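Local coordinates for protein split-soret cytochrome C (Desulfovibrio desulfuricans, PDB 1H21) that carries two heme c groups and an iron-sulfur centre, probably [2Fe-2S], in each subunit of a homodimer, and may take part in electron transfer for sulfate reduction, at residues A[24-29]-A[182-187]; A[35-40]-A[165-170]. All coordinates share one frame; numbering follows the deposited sequence.

Contact 1: residues A[24-29]-A[182-187]; sequences LDPKEC and AAEIIN
L24 N donates a nearly straight hydrogen bond to N187 OD1 at 2.8 Å, with an N-H...O angle of 169°, meeting the side-chain oxygen in its carbonyl plane on a lone pair. The other half of the same amide returns the bond: N187 ND2 gives a hydrogen to L24 O at 3.1 Å. L24 O lies close to the amide plane of N187, whereas ND2 stands tilted from the plane of the L24 carbonyl. Both polar backbone atoms of L24 are therefore held by one carboxamide, a two-point grip that fixes the rotation of the amide just ahead of the first turn of helix 26-38. N187 faces 24-29 from its backbone, and with CG anti to the carbonyl carbon (chi1 -75°) the amide lies alongside L24.

Next to this paired bond the packing is apolar and close, with the backbones nearest where P26 CA and A183 CA lie 5.2 Å apart. The small A183 CB fits against P26 CA at 3.8 Å and touches the proline ring at CG, with C29 SG 4.2 Å from A183 CB. P26 CG also meets the aliphatic CG of E184 at 3.9 Å, the two side chains crossing at about a right angle. L24 sends CD1 to I186 CD1 at 3.6 Å. D25 occupies the N-cap position, its OD1 accepting a weak bond from K27 N. F180 of helix 165-192 touches P26 and K27. Helices 26-38 and 165-192 thus join beside helix 44-60, where L24 packs on M56 and I186 on I52, with helix 87-99 also against I186.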
ATOM      1  N   LEU A  24     -23.895   2.454   4.502  1.00 41.23           N
ATOM      2  CA  LEU A  24     -23.311   3.590   5.192  1.00 40.32           C
ATOM      3  C   LEU A  24     -23.880   4.912   4.699  1.00 37.73           C
ATOM      4  O   LEU A  24     -24.548   4.966   3.671  1.00 37.65           O
ATOM      5  CB  LEU A  24     -21.794   3.595   4.943  1.00 42.78           C
ATOM      6  CG  LEU A  24     -20.973   2.326   5.216  1.00 43.57           C
ATOM      7  CD1 LEU A  24     -19.873   2.152   4.156  1.00 39.07           C
ATOM      8  CD2 LEU A  24     -20.410   2.345   6.645  1.00 40.04           C
ATOM      9  N   ASP A  25     -23.592   5.983   5.429  1.00 35.72           N
ATOM     10  CA  ASP A  25     -24.018   7.302   5.027  1.00 37.78           C
ATOM     11  C   ASP A  25     -22.754   7.954   4.497  1.00 38.53           C
ATOM     12  O   ASP A  25     -21.889   8.369   5.290  1.00 36.67           O
ATOM     13  CB  ASP A  25     -24.510   8.116   6.228  1.00 42.23           C
ATOM     14  CG  ASP A  25     -24.919   9.552   5.852  1.00 45.33           C
ATOM     15  OD1 ASP A  25     -24.837   9.950   4.662  1.00 45.92           O
ATOM     16  OD2 ASP A  25     -25.324  10.297   6.764  1.00 46.32           O
ATOM     17  N   PRO A  26     -22.596   8.013   3.154  1.00 39.41           N
ATOM     18  CA  PRO A  26     -21.413   8.625   2.540  1.00 40.48           C
ATOM     19  C   PRO A  26     -21.034  10.004   3.143  1.00 43.54           C
ATOM     20  O   PRO A  26     -19.854  10.234   3.477  1.00 42.55           O
ATOM     21  CB  PRO A  26     -21.826   8.723   1.072  1.00 36.53           C
ATOM     22  CG  PRO A  26     -22.608   7.489   0.879  1.00 32.52           C
ATOM     23  CD  PRO A  26     -23.496   7.480   2.110  1.00 35.91           C
ATOM     24  N   LYS A  27     -22.025  10.888   3.321  1.00 40.95           N
ATOM     25  CA  LYS A  27     -21.780  12.222   3.885  1.00 42.30           C
ATOM     26  C   LYS A  27     -21.172  12.093   5.283  1.00 43.51           C
ATOM     27  O   LYS A  27     -20.218  12.815   5.638  1.00 44.39           O
ATOM     28  CB  LYS A  27     -23.083  13.038   3.990  1.00 47.57           C
ATOM     29  CG  LYS A  27     -23.996  13.034   2.752  1.00 56.23           C
ATOM     30  CD  LYS A  27     -23.364  13.612   1.465  1.00 61.17           C
ATOM     31  CE  LYS A  27     -24.237  13.312   0.219  1.00 62.99           C
ATOM     32  NZ  LYS A  27     -24.443  11.833  -0.046  1.00 63.74           N
ATOM     33  N   GLU A  28     -21.742  11.194   6.085  1.00 41.69           N
ATOM     34  CA  GLU A  28     -21.246  10.971   7.438  1.00 41.83           C
ATOM     35  C   GLU A  28     -19.792  10.464   7.339  1.00 43.43           C
ATOM     36  O   GLU A  28     -18.888  10.939   8.047  1.00 44.17           O
ATOM     37  CB  GLU A  28     -22.118   9.949   8.186  1.00 40.51           C
ATOM     38  CG  GLU A  28     -21.738   9.829   9.676  1.00 43.09           C
ATOM     39  CD  GLU A  28     -22.385   8.644  10.415  1.00 43.85           C
ATOM     40  OE1 GLU A  28     -22.909   7.686   9.775  1.00 43.78           O
ATOM     41  OE2 GLU A  28     -22.332   8.667  11.674  1.00 41.53           O
ATOM     42  N   CYS A  29     -19.569   9.532   6.417  1.00 41.80           N
ATOM     43  CA  CYS A  29     -18.249   8.963   6.205  1.00 39.63           C
ATOM     44  C   CYS A  29     -17.190   9.976   5.808  1.00 38.30           C
ATOM     45  O   CYS A  29     -16.105  10.001   6.398  1.00 39.26           O
ATOM     46  CB  CYS A  29     -18.330   7.860   5.171  1.00 40.08           C
ATOM     47  SG  CYS A  29     -19.067   6.433   5.898  1.00 45.80           S
ATOM     48  N   ALA A 182     -15.786   5.428  -1.474  1.00 34.91           N
ATOM     49  CA  ALA A 182     -15.726   4.033  -1.042  1.00 35.67           C
ATOM     50  C   ALA A 182     -17.063   3.642  -0.432  1.00 34.09           C
ATOM     51  O   ALA A 182     -17.552   2.522  -0.651  1.00 31.55           O
ATOM     52  CB  ALA A 182     -14.584   3.821  -0.012  1.00 33.10           C
ATOM     53  N   ALA A 183     -17.633   4.572   0.340  1.00 32.92           N
ATOM     54  CA  ALA A 183     -18.918   4.354   0.992  1.00 33.26           C
ATOM     55  C   ALA A 183     -19.961   4.071  -0.087  1.00 34.19           C
ATOM     56  O   ALA A 183     -20.639   3.046  -0.035  1.00 35.06           O
ATOM     57  CB  ALA A 183     -19.315   5.568   1.829  1.00 31.26           C
ATOM     58  N   GLU A 184     -20.018   4.911  -1.120  1.00 32.73           N
ATOM     59  CA  GLU A 184     -20.983   4.690  -2.193  1.00 33.23           C
ATOM     60  C   GLU A 184     -20.808   3.337  -2.855  1.00 33.74           C
ATOM     61  O   GLU A 184     -21.780   2.659  -3.176  1.00 39.69           O
ATOM     62  CB  GLU A 184     -20.874   5.771  -3.244  1.00 35.95           C
ATOM     63  CG  GLU A 184     -21.191   7.156  -2.730  1.00 39.69           C
ATOM     64  CD  GLU A 184     -21.393   8.139  -3.861  1.00 45.80           C
ATOM     65  OE1 GLU A 184     -20.797   7.939  -4.948  1.00 50.65           O
ATOM     66  OE2 GLU A 184     -22.168   9.101  -3.678  1.00 51.46           O
ATOM     67  N   ILE A 185     -19.566   2.944  -3.063  1.00 34.72           N
ATOM     68  CA  ILE A 185     -19.266   1.659  -3.675  1.00 32.94           C
ATOM     69  C   ILE A 185     -19.750   0.520  -2.766  1.00 30.72           C
ATOM     70  O   ILE A 185     -20.332  -0.466  -3.242  1.00 27.57           O
ATOM     71  CB  ILE A 185     -17.741   1.521  -3.916  1.00 31.24           C
ATOM     72  CG1 ILE A 185     -17.290   2.557  -4.939  1.00 32.43           C
ATOM     73  CG2 ILE A 185     -17.400   0.126  -4.420  1.00 34.65           C
ATOM     74  CD1 ILE A 185     -15.790   2.685  -5.057  1.00 35.50           C
ATOM     75  N   ILE A 186     -19.505   0.646  -1.466  1.00 28.68           N
ATOM     76  CA  ILE A 186     -19.936  -0.402  -0.548  1.00 34.29           C
ATOM     77  C   ILE A 186     -21.455  -0.544  -0.656  1.00 37.61           C
ATOM     78  O   ILE A 186     -21.964  -1.648  -0.876  1.00 37.71           O
ATOM     79  CB  ILE A 186     -19.522  -0.113   0.915  1.00 33.68           C
ATOM     80  CG1 ILE A 186     -18.019  -0.399   1.098  1.00 31.68           C
ATOM     81  CG2 ILE A 186     -20.372  -0.950   1.890  1.00 23.84           C
ATOM     82  CD1 ILE A 186     -17.425   0.195   2.380  1.00 32.36           C
ATOM     83  N   ASN A 187     -22.162   0.583  -0.568  1.00 38.76           N
ATOM     84  CA  ASN A 187     -23.620   0.598  -0.664  1.00 35.76           C
ATOM     85  C   ASN A 187     -24.062  -0.103  -1.936  1.00 37.28           C
ATOM     86  O   ASN A 187     -24.854  -1.052  -1.892  1.00 39.62           O
ATOM     87  CB  ASN A 187     -24.149   2.030  -0.674  1.00 36.05           C
ATOM     88  CG  ASN A 187     -24.094   2.678   0.685  1.00 37.55           C
ATOM     89  OD1 ASN A 187     -23.959   2.007   1.717  1.00 39.77           O
ATOM     90  ND2 ASN A 187     -24.220   4.003   0.704  1.00 38.48           N
TER

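Contact 2: residues A[35-40]-A[165-170]; sequences DGYWYK and KQRSER
W38 and E169 are the residues whose backbones come nearest, yet their CA atoms remain 9.4 Å apart, so long side chains must bridge the last part of helix 26-38 and the opening turns of helix 165-192. Y37 and W38 do this as a pair. The tyrosine has CG anti to its own backbone nitrogen (chi1 168°), which carries the ring across the gap, and Y37 OH comes to 3.0 Å from S168 O. W38 touches with CH2 and CZ2 of its six-membered ring: W38 CH2 lies 3.7 Å from S168 O and W38 CZ2 3.5 Å from E169 OE1, both oxygens oblique to the ring. The indole and carboxylate planes differ by 32°.

Within the pair, Y37 CD2 sits 3.5 Å above the centre of the W38 ring, while W38 CD1 lies in plane at the tyrosine edge, so the two rings pack on each other; W38 also meets the Y34 ring edge-to-face. The E169 chain bends at chi2 (64°). Its carboxylate has stronger ties elsewhere: OE1 accepts from V133 N, and OE2 pairs with R173 in a salt bridge and with the Y34 hydroxyl. S168 OG donates a hydrogen bond to K165 O at 3.0 Å from above the carbonyl plane, within its own helix.

The Y37 side chain packs on C171 and lies about 5 Å from that of C44, two cysteines inferred to bind the [2Fe-2S] cluster. The side chain of R167 is about 3 Å from that of C171. The arrangement thus belongs to the surroundings of the cluster site in the putative redox-active C_GCAxxG_C_C family.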
ATOM      1  N   ASP A  35     -12.146  14.035   9.956  1.00 45.73           N
ATOM      2  CA  ASP A  35     -11.838  14.224  11.379  1.00 48.21           C
ATOM      3  C   ASP A  35     -10.798  13.207  11.838  1.00 45.12           C
ATOM      4  O   ASP A  35      -9.832  13.533  12.540  1.00 45.47           O
ATOM      5  CB  ASP A  35     -13.111  14.083  12.236  1.00 51.44           C
ATOM      6  CG  ASP A  35     -14.109  15.222  12.012  1.00 55.61           C
ATOM      7  OD1 ASP A  35     -13.755  16.240  11.365  1.00 59.10           O
ATOM      8  OD2 ASP A  35     -15.263  15.101  12.491  1.00 56.39           O
ATOM      9  N   GLY A  36     -10.994  11.971  11.403  1.00 43.27           N
ATOM     10  CA  GLY A  36     -10.089  10.901  11.761  1.00 41.71           C
ATOM     11  C   GLY A  36      -8.674  11.194  11.322  1.00 40.81           C
ATOM     12  O   GLY A  36      -7.732  10.904  12.063  1.00 38.34           O
ATOM     13  N   TYR A  37      -8.542  11.836  10.155  1.00 37.82           N
ATOM     14  CA  TYR A  37      -7.249  12.184   9.571  1.00 34.22           C
ATOM     15  C   TYR A  37      -6.371  12.989  10.536  1.00 37.95           C
ATOM     16  O   TYR A  37      -5.155  12.727  10.668  1.00 40.30           O
ATOM     17  CB  TYR A  37      -7.459  12.943   8.240  1.00 35.47           C
ATOM     18  CG  TYR A  37      -6.210  13.622   7.673  1.00 39.59           C
ATOM     19  CD1 TYR A  37      -5.320  12.932   6.837  1.00 40.84           C
ATOM     20  CD2 TYR A  37      -5.878  14.938   8.036  1.00 37.10           C
ATOM     21  CE1 TYR A  37      -4.121  13.537   6.391  1.00 38.58           C
ATOM     22  CE2 TYR A  37      -4.699  15.539   7.602  1.00 36.06           C
ATOM     23  CZ  TYR A  37      -3.824  14.839   6.788  1.00 36.76           C
ATOM     24  OH  TYR A  37      -2.646  15.439   6.405  1.00 32.93           O
ATOM     25  N   TRP A  38      -6.982  13.955  11.220  1.00 36.83           N
ATOM     26  CA  TRP A  38      -6.254  14.798  12.152  1.00 34.01           C
ATOM     27  C   TRP A  38      -6.039  14.138  13.513  1.00 34.16           C
ATOM     28  O   TRP A  38      -5.048  14.405  14.179  1.00 35.88           O
ATOM     29  CB  TRP A  38      -6.989  16.121  12.337  1.00 34.19           C
ATOM     30  CG  TRP A  38      -7.292  16.819  11.068  1.00 32.08           C
ATOM     31  CD1 TRP A  38      -8.458  16.769  10.379  1.00 30.12           C
ATOM     32  CD2 TRP A  38      -6.414  17.673  10.322  1.00 32.45           C
ATOM     33  NE1 TRP A  38      -8.369  17.538   9.242  1.00 32.80           N
ATOM     34  CE2 TRP A  38      -7.124  18.105   9.182  1.00 31.68           C
ATOM     35  CE3 TRP A  38      -5.095  18.109  10.500  1.00 36.89           C
ATOM     36  CZ2 TRP A  38      -6.558  18.954   8.216  1.00 34.29           C
ATOM     37  CZ3 TRP A  38      -4.526  18.957   9.530  1.00 37.01           C
ATOM     38  CH2 TRP A  38      -5.262  19.364   8.407  1.00 34.52           C
ATOM     39  N   TYR A  39      -6.953  13.269  13.924  1.00 34.63           N
ATOM     40  CA  TYR A  39      -6.855  12.608  15.227  1.00 35.66           C
ATOM     41  C   TYR A  39      -5.493  11.996  15.544  1.00 35.35           C
ATOM     42  O   TYR A  39      -5.044  11.061  14.880  1.00 36.72           O
ATOM     43  CB  TYR A  39      -7.948  11.554  15.365  1.00 37.31           C
ATOM     44  CG  TYR A  39      -7.964  10.877  16.714  1.00 39.69           C
ATOM     45  CD1 TYR A  39      -8.457  11.529  17.842  1.00 42.21           C
ATOM     46  CD2 TYR A  39      -7.482   9.580  16.860  1.00 43.28           C
ATOM     47  CE1 TYR A  39      -8.467  10.901  19.095  1.00 43.68           C
ATOM     48  CE2 TYR A  39      -7.485   8.943  18.093  1.00 45.89           C
ATOM     49  CZ  TYR A  39      -7.975   9.608  19.205  1.00 47.21           C
ATOM     50  OH  TYR A  39      -7.943   8.963  20.422  1.00 50.65           O
ATOM     51  N   LYS A  40      -4.828  12.548  16.551  1.00 36.34           N
ATOM     52  CA  LYS A  40      -3.510  12.076  16.963  1.00 36.36           C
ATOM     53  C   LYS A  40      -2.518  12.037  15.782  1.00 38.50           C
ATOM     54  O   LYS A  40      -1.435  11.419  15.856  1.00 38.59           O
ATOM     55  CB  LYS A  40      -3.638  10.702  17.619  1.00 35.39           C
ATOM     56  CG  LYS A  40      -4.371  10.694  18.954  1.00 34.08           C
ATOM     57  CD  LYS A  40      -4.256   9.314  19.558  1.00 37.84           C
ATOM     58  CE  LYS A  40      -4.819   9.254  20.968  1.00 43.90           C
ATOM     59  NZ  LYS A  40      -4.604   7.881  21.560  1.00 42.63           N
ATOM     60  N   LYS A 165       0.796  23.959   5.203  1.00 53.70           N
ATOM     61  CA  LYS A 165      -0.423  23.568   5.924  1.00 51.85           C
ATOM     62  C   LYS A 165      -1.492  23.224   4.903  1.00 48.45           C
ATOM     63  O   LYS A 165      -2.423  22.462   5.175  1.00 46.04           O
ATOM     64  CB  LYS A 165      -0.914  24.701   6.817  1.00 50.02           C
ATOM     65  CG  LYS A 165      -0.179  24.791   8.131  1.00 56.20           C
ATOM     66  CD  LYS A 165      -1.107  25.300   9.225  1.00 61.87           C
ATOM     67  CE  LYS A 165      -0.410  25.314  10.578  1.00 65.61           C
ATOM     68  NZ  LYS A 165      -1.383  25.483  11.694  1.00 68.21           N
ATOM     69  N   GLN A 166      -1.339  23.792   3.716  1.00 47.71           N
ATOM     70  CA  GLN A 166      -2.265  23.559   2.630  1.00 46.99           C
ATOM     71  C   GLN A 166      -2.257  22.141   2.135  1.00 44.75           C
ATOM     72  O   GLN A 166      -3.309  21.563   1.930  1.00 45.96           O
ATOM     73  CB  GLN A 166      -1.948  24.482   1.455  1.00 49.90           C
ATOM     74  CG  GLN A 166      -2.453  25.898   1.564  1.00 50.98           C
ATOM     75  CD  GLN A 166      -1.544  26.822   0.839  1.00 53.84           C
ATOM     76  OE1 GLN A 166      -0.418  27.063   1.291  1.00 57.89           O
ATOM     77  NE2 GLN A 166      -1.969  27.291  -0.328  1.00 56.39           N
ATOM     78  N   ARG A 167      -1.079  21.570   1.929  1.00 43.73           N
ATOM     79  CA  ARG A 167      -1.061  20.218   1.405  1.00 43.97           C
ATOM     80  C   ARG A 167      -1.507  19.193   2.440  1.00 43.08           C
ATOM     81  O   ARG A 167      -2.049  18.139   2.085  1.00 46.23           O
ATOM     82  CB  ARG A 167       0.259  19.879   0.686  1.00 39.89           C
ATOM     83  CG  ARG A 167       1.331  19.270   1.517  1.00 45.82           C
ATOM     84  CD  ARG A 167       1.292  17.744   1.524  1.00 41.66           C
ATOM     85  NE  ARG A 167       1.648  17.289   2.866  1.00 44.36           N
ATOM     86  CZ  ARG A 167       1.072  16.273   3.500  1.00 48.33           C
ATOM     87  NH1 ARG A 167       0.115  15.560   2.907  1.00 52.73           N
ATOM     88  NH2 ARG A 167       1.350  16.067   4.777  1.00 49.64           N
ATOM     89  N   SER A 168      -1.319  19.501   3.720  1.00 39.52           N
ATOM     90  CA  SER A 168      -1.781  18.592   4.751  1.00 39.83           C
ATOM     91  C   SER A 168      -3.307  18.779   4.869  1.00 41.80           C
ATOM     92  O   SER A 168      -4.022  17.858   5.245  1.00 41.27           O
ATOM     93  CB  SER A 168      -1.082  18.855   6.080  1.00 41.91           C
ATOM     94  OG  SER A 168      -1.563  20.026   6.700  1.00 53.31           O
ATOM     95  N   GLU A 169      -3.796  19.976   4.540  1.00 41.56           N
ATOM     96  CA  GLU A 169      -5.230  20.243   4.556  1.00 38.75           C
ATOM     97  C   GLU A 169      -5.784  19.471   3.364  1.00 37.23           C
ATOM     98  O   GLU A 169      -6.783  18.768   3.473  1.00 40.08           O
ATOM     99  CB  GLU A 169      -5.505  21.742   4.387  1.00 35.50           C
ATOM    100  CG  GLU A 169      -6.991  22.125   4.320  1.00 35.43           C
ATOM    101  CD  GLU A 169      -7.770  21.833   5.604  1.00 34.73           C
ATOM    102  OE1 GLU A 169      -7.253  22.078   6.708  1.00 29.22           O
ATOM    103  OE2 GLU A 169      -8.934  21.386   5.499  1.00 36.55           O
ATOM    104  N   ARG A 170      -5.093  19.564   2.234  1.00 36.25           N
ATOM    105  CA  ARG A 170      -5.488  18.864   1.016  1.00 34.66           C
ATOM    106  C   ARG A 170      -5.599  17.358   1.234  1.00 36.69           C
ATOM    107  O   ARG A 170      -6.611  16.757   0.866  1.00 40.35           O
ATOM    108  CB  ARG A 170      -4.483  19.115  -0.113  1.00 31.51           C
ATOM    109  CG  ARG A 170      -4.753  18.303  -1.383  1.00 32.16           C
ATOM    110  CD  ARG A 170      -3.463  18.062  -2.133  1.00 35.53           C
ATOM    111  NE  ARG A 170      -3.609  17.261  -3.348  1.00 33.95           N
ATOM    112  CZ  ARG A 170      -3.096  16.040  -3.494  1.00 38.53           C
ATOM    113  NH1 ARG A 170      -2.418  15.469  -2.495  1.00 42.65           N
ATOM    114  NH2 ARG A 170      -3.221  15.404  -4.655  1.00 37.54           N
TER

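Both contacts join helix 26-38 to helix 165-192, and they do so in reverse order: 24-29 meets the later part of the second helix, whereas 35-40 meets its beginning, so the helices run in broadly opposite directions. They also diverge, since the closest CA-CA approach is larger in contact 2 than in contact 1. The centres are about 20 Å apart and the nearest atoms about 7 Å, without touching. Along the chain contact 2 is nested inside the loop closed by contact 1. Contact 1 lies away from the annotated sites, while contact 2 borders the inferred cluster cysteines and has the R167 side chain about 12 Å from a bound heme c.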